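Local coordinates for protein tRNA-splicing ligase RtcB (Thermus thermophilus, PDB 2EPG) that probably joins RNA ends that carry a 2',3'-cyclic phosphate or 3'-phosphate to 5'-hydroxyl ends, using GTP and manganese, as other RtcB ligases do, at residues F151-G163 with R186-F200. Residues are numbered along the deposited sequence; the frame is centred on the assembly and turned at random.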
loop_
_atom_site.group_PDB
_atom_site.type_symbol
_atom_site.label_atom_id
_atom_site.label_comp_id
_atom_site.label_asym_id
_atom_site.label_seq_id
_atom_site.Cartn_x
_atom_site.Cartn_y
_atom_site.Cartn_z
ATOM N N PHE A 151 -2.853 -5.430 -24.625
ATOM C CA PHE A 151 -3.591 -6.652 -24.344
ATOM C C PHE A 151 -5.033 -6.538 -24.838
ATOM O O PHE A 151 -5.577 -5.441 -24.941
ATOM C CB PHE A 151 -3.591 -6.912 -22.835
ATOM C CG PHE A 151 -2.220 -7.082 -22.255
ATOM C CD1 PHE A 151 -1.568 -8.308 -22.328
ATOM C CD2 PHE A 151 -1.561 -6.007 -21.676
ATOM C CE1 PHE A 151 -0.281 -8.460 -21.834
ATOM C CE2 PHE A 151 -0.274 -6.149 -21.181
ATOM C CZ PHE A 151 0.368 -7.383 -21.262
ATOM N N SER A 152 -5.650 -7.674 -25.136
ATOM C CA SER A 152 -7.035 -7.686 -25.590
ATOM C C SER A 152 -7.931 -7.564 -24.362
ATOM O O SER A 152 -7.477 -7.772 -23.231
ATOM C CB SER A 152 -7.341 -8.994 -26.310
ATOM O OG SER A 152 -7.262 -10.083 -25.403
ATOM N N LYS A 153 -9.199 -7.230 -24.578
ATOM C CA LYS A 153 -10.140 -7.096 -23.478
ATOM C C LYS A 153 -10.299 -8.425 -22.737
ATOM O O LYS A 153 -10.512 -8.454 -21.522
ATOM C CB LYS A 153 -11.490 -6.590 -23.998
ATOM C CG LYS A 153 -11.981 -7.297 -25.248
ATOM C CD LYS A 153 -13.069 -6.489 -25.954
ATOM C CE LYS A 153 -13.353 -7.037 -27.354
ATOM N NZ LYS A 153 -14.445 -6.285 -28.046
ATOM N N ARG A 154 -10.190 -9.531 -23.458
ATOM C CA ARG A 154 -10.306 -10.821 -22.804
ATOM C C ARG A 154 -9.070 -11.039 -21.929
ATOM O O ARG A 154 -9.151 -11.628 -20.858
ATOM C CB ARG A 154 -10.395 -11.957 -23.816
ATOM C CG ARG A 154 -10.700 -13.285 -23.150
ATOM C CD ARG A 154 -10.324 -14.464 -24.023
ATOM N NE ARG A 154 -8.893 -14.487 -24.314
ATOM C CZ ARG A 154 -8.292 -15.441 -25.019
ATOM N NH1 ARG A 154 -6.983 -15.380 -25.240
ATOM N NH2 ARG A 154 -8.997 -16.461 -25.500
ATOM N N GLU A 155 -7.925 -10.556 -22.397
ATOM C CA GLU A 155 -6.690 -10.711 -21.655
ATOM C C GLU A 155 -6.697 -9.862 -20.401
ATOM O O GLU A 155 -6.374 -10.345 -19.323
ATOM C CB GLU A 155 -5.489 -10.336 -22.519
ATOM C CG GLU A 155 -5.308 -11.270 -23.701
ATOM C CD GLU A 155 -4.063 -10.977 -24.495
ATOM O OE1 GLU A 155 -3.783 -9.787 -24.759
ATOM O OE2 GLU A 155 -3.372 -11.948 -24.862
ATOM N N LEU A 156 -7.074 -8.600 -20.522
ATOM C CA LEU A 156 -7.063 -7.786 -19.332
ATOM C C LEU A 156 -8.167 -8.234 -18.379
ATOM O O LEU A 156 -8.117 -7.955 -17.186
ATOM C CB LEU A 156 -7.140 -6.305 -19.699
ATOM C CG LEU A 156 -8.437 -5.578 -19.966
ATOM C CD1 LEU A 156 -8.771 -4.714 -18.747
ATOM C CD2 LEU A 156 -8.262 -4.694 -21.204
ATOM N N LYS A 157 -9.123 -8.992 -18.909
ATOM C CA LYS A 157 -10.232 -9.537 -18.125
ATOM C C LYS A 157 -9.652 -10.665 -17.259
ATOM O O LYS A 157 -9.981 -10.811 -16.078
ATOM C CB LYS A 157 -11.292 -10.119 -19.065
ATOM C CG LYS A 157 -12.707 -10.103 -18.544
ATOM C CD LYS A 157 -13.375 -8.746 -18.757
ATOM C CE LYS A 157 -14.888 -8.851 -18.553
ATOM N NZ LYS A 157 -15.596 -7.541 -18.717
ATOM N N GLU A 158 -8.797 -11.473 -17.867
ATOM C CA GLU A 158 -8.148 -12.553 -17.146
ATOM C C GLU A 158 -7.192 -11.928 -16.112
ATOM O O GLU A 158 -7.048 -12.439 -15.001
ATOM C CB GLU A 158 -7.390 -13.448 -18.128
ATOM C CG GLU A 158 -8.323 -14.148 -19.091
ATOM C CD GLU A 158 -7.601 -15.053 -20.061
ATOM O OE1 GLU A 158 -6.356 -14.959 -20.141
ATOM O OE2 GLU A 158 -8.282 -15.848 -20.748
ATOM N N ILE A 159 -6.575 -10.810 -16.476
ATOM C CA ILE A 159 -5.664 -10.128 -15.568
ATOM C C ILE A 159 -6.398 -9.699 -14.301
ATOM O O ILE A 159 -5.885 -9.866 -13.196
ATOM C CB ILE A 159 -4.994 -8.906 -16.256
ATOM C CG1 ILE A 159 -3.950 -9.409 -17.264
ATOM C CG2 ILE A 159 -4.285 -8.028 -15.238
ATOM C CD1 ILE A 159 -3.234 -8.320 -18.013
ATOM N N LEU A 160 -7.617 -9.188 -14.451
ATOM C CA LEU A 160 -8.374 -8.757 -13.286
ATOM C C LEU A 160 -8.663 -9.893 -12.316
ATOM O O LEU A 160 -8.844 -9.666 -11.117
ATOM C CB LEU A 160 -9.695 -8.101 -13.701
ATOM C CG LEU A 160 -9.634 -6.879 -14.617
ATOM C CD1 LEU A 160 -11.038 -6.263 -14.722
ATOM C CD2 LEU A 160 -8.658 -5.862 -14.086
ATOM N N LYS A 161 -8.711 -11.116 -12.834
ATOM C CA LYS A 161 -9.007 -12.277 -12.008
ATOM C C LYS A 161 -7.778 -12.962 -11.453
ATOM O O LYS A 161 -7.770 -13.419 -10.306
ATOM C CB LYS A 161 -9.792 -13.320 -12.817
ATOM C CG LYS A 161 -11.196 -12.908 -13.200
ATOM C CD LYS A 161 -11.866 -13.928 -14.143
ATOM C CE LYS A 161 -11.125 -14.002 -15.484
ATOM N NZ LYS A 161 -11.762 -14.927 -16.463
ATOM N N GLU A 162 -6.738 -13.030 -12.275
ATOM C CA GLU A 162 -5.525 -13.745 -11.900
ATOM C C GLU A 162 -4.412 -12.919 -11.265
ATOM O O GLU A 162 -3.563 -13.470 -10.570
ATOM C CB GLU A 162 -4.990 -14.509 -13.129
ATOM C CG GLU A 162 -3.776 -15.423 -12.845
ATOM C CD GLU A 162 -3.343 -16.251 -14.060
ATOM O OE1 GLU A 162 -2.188 -16.745 -14.081
ATOM O OE2 GLU A 162 -4.165 -16.422 -14.985
ATOM N N GLY A 163 -4.396 -11.613 -11.501
ATOM C CA GLY A 163 -3.354 -10.790 -10.906
ATOM C C GLY A 163 -2.010 -10.773 -11.613
ATOM O O GLY A 163 -1.915 -11.087 -12.805
ATOM N N ARG A 186 -2.562 -11.607 -6.016
ATOM C CA ARG A 186 -3.902 -12.036 -6.408
ATOM C C ARG A 186 -4.883 -12.076 -5.261
ATOM O O ARG A 186 -4.717 -12.882 -4.343
ATOM C CB ARG A 186 -3.857 -13.448 -7.011
ATOM C CG ARG A 186 -5.211 -14.032 -7.436
ATOM C CD ARG A 186 -5.039 -15.475 -7.942
ATOM N NE ARG A 186 -6.263 -16.087 -8.477
ATOM C CZ ARG A 186 -7.209 -16.675 -7.745
ATOM N NH1 ARG A 186 -8.279 -17.196 -8.343
ATOM N NH2 ARG A 186 -7.088 -16.758 -6.427
ATOM N N LEU A 187 -5.893 -11.208 -5.280
ATOM C CA LEU A 187 -6.905 -11.291 -4.237
ATOM C C LEU A 187 -7.832 -12.369 -4.792
ATOM O O LEU A 187 -8.182 -12.348 -5.973
ATOM C CB LEU A 187 -7.640 -9.967 -4.037
ATOM C CG LEU A 187 -7.056 -9.167 -2.867
ATOM C CD1 LEU A 187 -5.622 -8.772 -3.194
ATOM C CD2 LEU A 187 -7.907 -7.935 -2.601
ATOM N N PRO A 188 -8.221 -13.339 -3.953
ATOM C CA PRO A 188 -9.092 -14.447 -4.359
ATOM C C PRO A 188 -10.520 -14.188 -4.817
ATOM O O PRO A 188 -11.084 -15.019 -5.515
ATOM C CB PRO A 188 -9.061 -15.364 -3.141
ATOM C CG PRO A 188 -8.936 -14.370 -2.001
ATOM C CD PRO A 188 -7.864 -13.446 -2.526
ATOM N N TRP A 189 -11.120 -13.065 -4.459
ATOM C CA TRP A 189 -12.511 -12.875 -4.853
ATOM C C TRP A 189 -12.812 -12.075 -6.121
ATOM O O TRP A 189 -13.977 -11.927 -6.502
ATOM C CB TRP A 189 -13.286 -12.299 -3.663
ATOM C CG TRP A 189 -13.342 -13.241 -2.482
ATOM C CD1 TRP A 189 -13.439 -12.896 -1.162
ATOM C CD2 TRP A 189 -13.315 -14.679 -2.517
ATOM N NE1 TRP A 189 -13.468 -14.024 -0.375
ATOM C CE2 TRP A 189 -13.393 -15.132 -1.182
ATOM C CE3 TRP A 189 -13.227 -15.627 -3.547
ATOM C CZ2 TRP A 189 -13.393 -16.495 -0.850
ATOM C CZ3 TRP A 189 -13.225 -16.981 -3.216
ATOM C CH2 TRP A 189 -13.304 -17.400 -1.879
ATOM N N ALA A 190 -11.777 -11.594 -6.801
ATOM C CA ALA A 190 -11.981 -10.800 -8.007
ATOM C C ALA A 190 -13.010 -11.388 -8.964
ATOM O O ALA A 190 -13.044 -12.590 -9.187
ATOM C CB ALA A 190 -10.663 -10.607 -8.736
ATOM N N ASN A 191 -13.853 -10.513 -9.510
ATOM C CA ASN A 191 -14.870 -10.881 -10.484
ATOM C C ASN A 191 -15.010 -9.700 -11.436
ATOM O O ASN A 191 -15.627 -8.696 -11.096
ATOM C CB ASN A 191 -16.230 -11.127 -9.826
ATOM C CG ASN A 191 -17.294 -11.535 -10.829
ATOM O OD1 ASN A 191 -17.208 -11.207 -12.017
ATOM N ND2 ASN A 191 -18.308 -12.253 -10.355
ATOM N N PRO A 192 -14.454 -9.801 -12.646
ATOM C CA PRO A 192 -14.587 -8.662 -13.560
ATOM C C PRO A 192 -16.037 -8.281 -13.869
ATOM O O PRO A 192 -16.310 -7.141 -14.212
ATOM C CB PRO A 192 -13.834 -9.124 -14.814
ATOM C CG PRO A 192 -12.914 -10.197 -14.311
ATOM C CD PRO A 192 -13.756 -10.918 -13.302
ATOM N N ASP A 193 -16.967 -9.224 -13.735
ATOM C CA ASP A 193 -18.376 -8.930 -14.025
ATOM C C ASP A 193 -18.936 -7.814 -13.152
ATOM O O ASP A 193 -19.869 -7.117 -13.559
ATOM C CB ASP A 193 -19.246 -10.178 -13.846
ATOM C CG ASP A 193 -18.924 -11.274 -14.857
ATOM O OD1 ASP A 193 -19.328 -12.436 -14.619
ATOM O OD2 ASP A 193 -18.276 -10.974 -15.891
ATOM N N LYS A 194 -18.368 -7.645 -11.959
ATOM C CA LYS A 194 -18.819 -6.623 -11.017
ATOM C C LYS A 194 -18.117 -5.287 -11.244
ATOM O O LYS A 194 -18.403 -4.293 -10.572
ATOM C CB LYS A 194 -18.582 -7.112 -9.587
ATOM C CG LYS A 194 -19.058 -8.551 -9.345
ATOM C CD LYS A 194 -20.570 -8.694 -9.538
ATOM C CE LYS A 194 -21.033 -10.111 -9.233
ATOM N NZ LYS A 194 -22.492 -10.146 -8.965
ATOM N N VAL A 195 -17.188 -5.264 -12.190
ATOM C CA VAL A 195 -16.461 -4.036 -12.525
ATOM C C VAL A 195 -17.235 -3.370 -13.666
ATOM O O VAL A 195 -17.491 -4.001 -14.691
ATOM C CB VAL A 195 -15.027 -4.369 -12.981
ATOM C CG1 VAL A 195 -14.309 -3.105 -13.466
ATOM C CG2 VAL A 195 -14.266 -5.019 -11.835
ATOM N N SER A 196 -17.607 -2.106 -13.491
ATOM C CA SER A 196 -18.386 -1.390 -14.508
ATOM C C SER A 196 -17.625 -1.214 -15.804
ATOM O O SER A 196 -16.390 -1.218 -15.817
ATOM C CB SER A 196 -18.824 -0.014 -13.992
ATOM O OG SER A 196 -17.754 0.909 -14.015
ATOM N N GLU A 197 -18.367 -1.056 -16.897
ATOM C CA GLU A 197 -17.760 -0.872 -18.212
ATOM C C GLU A 197 -16.850 0.324 -18.165
ATOM O O GLU A 197 -15.752 0.303 -18.703
ATOM C CB GLU A 197 -18.818 -0.597 -19.283
ATOM C CG GLU A 197 -19.870 -1.654 -19.436
ATOM C CD GLU A 197 -20.779 -1.345 -20.599
ATOM O OE1 GLU A 197 -20.292 -1.413 -21.744
ATOM O OE2 GLU A 197 -21.965 -1.021 -20.372
ATOM N N ARG A 198 -17.334 1.384 -17.528
ATOM C CA ARG A 198 -16.579 2.616 -17.414
ATOM C C ARG A 198 -15.240 2.397 -16.700
ATOM O O ARG A 198 -14.206 2.906 -17.142
ATOM C CB ARG A 198 -17.417 3.649 -16.671
ATOM C CG ARG A 198 -16.721 4.959 -16.435
ATOM C CD ARG A 198 -17.678 5.929 -15.779
ATOM N NE ARG A 198 -17.049 7.213 -15.495
ATOM C CZ ARG A 198 -17.724 8.291 -15.108
ATOM N NH1 ARG A 198 -17.085 9.427 -14.862
ATOM N NH2 ARG A 198 -19.044 8.232 -14.986
ATOM N N ALA A 199 -15.256 1.650 -15.598
ATOM C CA ALA A 199 -14.022 1.388 -14.863
ATOM C C ALA A 199 -13.090 0.547 -15.722
ATOM O O ALA A 199 -11.900 0.810 -15.813
ATOM C CB ALA A 199 -14.336 0.667 -13.556
ATOM N N PHE A 200 -13.645 -0.462 -16.371
ATOM C CA PHE A 200 -12.852 -1.339 -17.211
ATOM C C PHE A 200 -12.116 -0.621 -18.342
ATOM O O PHE A 200 -10.905 -0.786 -18.501
ATOM C CB PHE A 200 -13.738 -2.439 -17.787
ATOM C CG PHE A 200 -12.992 -3.444 -18.592
ATOM C CD1 PHE A 200 -12.466 -3.104 -19.839
ATOM C CD2 PHE A 200 -12.780 -4.727 -18.095
ATOM C CE1 PHE A 200 -11.741 -4.028 -20.578
ATOM C CE2 PHE A 200 -12.055 -5.663 -18.825
ATOM C CZ PHE A 200 -11.534 -5.311 -20.072
HETATM O O HOH W 1 -9.302 -13.742 -8.048
HETATM O O HOH W 2 -7.238 -16.656 -11.142
#
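Phe-200 enters the side of helix 153-162 as a knob in a hole formed by Lys-153, Leu-156, Lys-157 and Leu-160. Phe-200 CG lies anti to the backbone N (chi1 -176°), which carries the ring out from the first turn of helix 197-203. CD1 of Leu-156 rests over one ring face, 3.5 Å from the Phe-200 centroid, a CH-pi contact, while the carbonyl O of Lys-153 meets the ring edge 3.6 Å from CZ of Phe-200. The Lys-157 side chain, bent at chi2, runs at about a right angle to that of Phe-200. An alanine in place of Phe-200 would probably open a gap among these four residues and leave Leu-156 CD1 without its aromatic face. One turn on, Pro-192 wedges between Lys-157 and Lys-161; its CD packs tightly on Lys-161 CG at 3.2 Å, and its CG lies 3.9 Å from Leu-160 CB. The C-terminal end of the helix is wetter: no direct hydrogen bond crosses, and water 1 instead donates to both Lys-161 O and Leu-187 O, 2.7 Å from each. It also sits over the guanidinium face of exposed Arg-186, whose NE donates to water 2 at 2.9 Å. Leu-160 reaches Phe-303 and Leu-252 of neighbouring helices. This is a single knob into a hole, helix 197-203 onto helix 153-162, with 3-10 segment 192-194 and its preceding loop alongside, on the helical side of the RtcB fold.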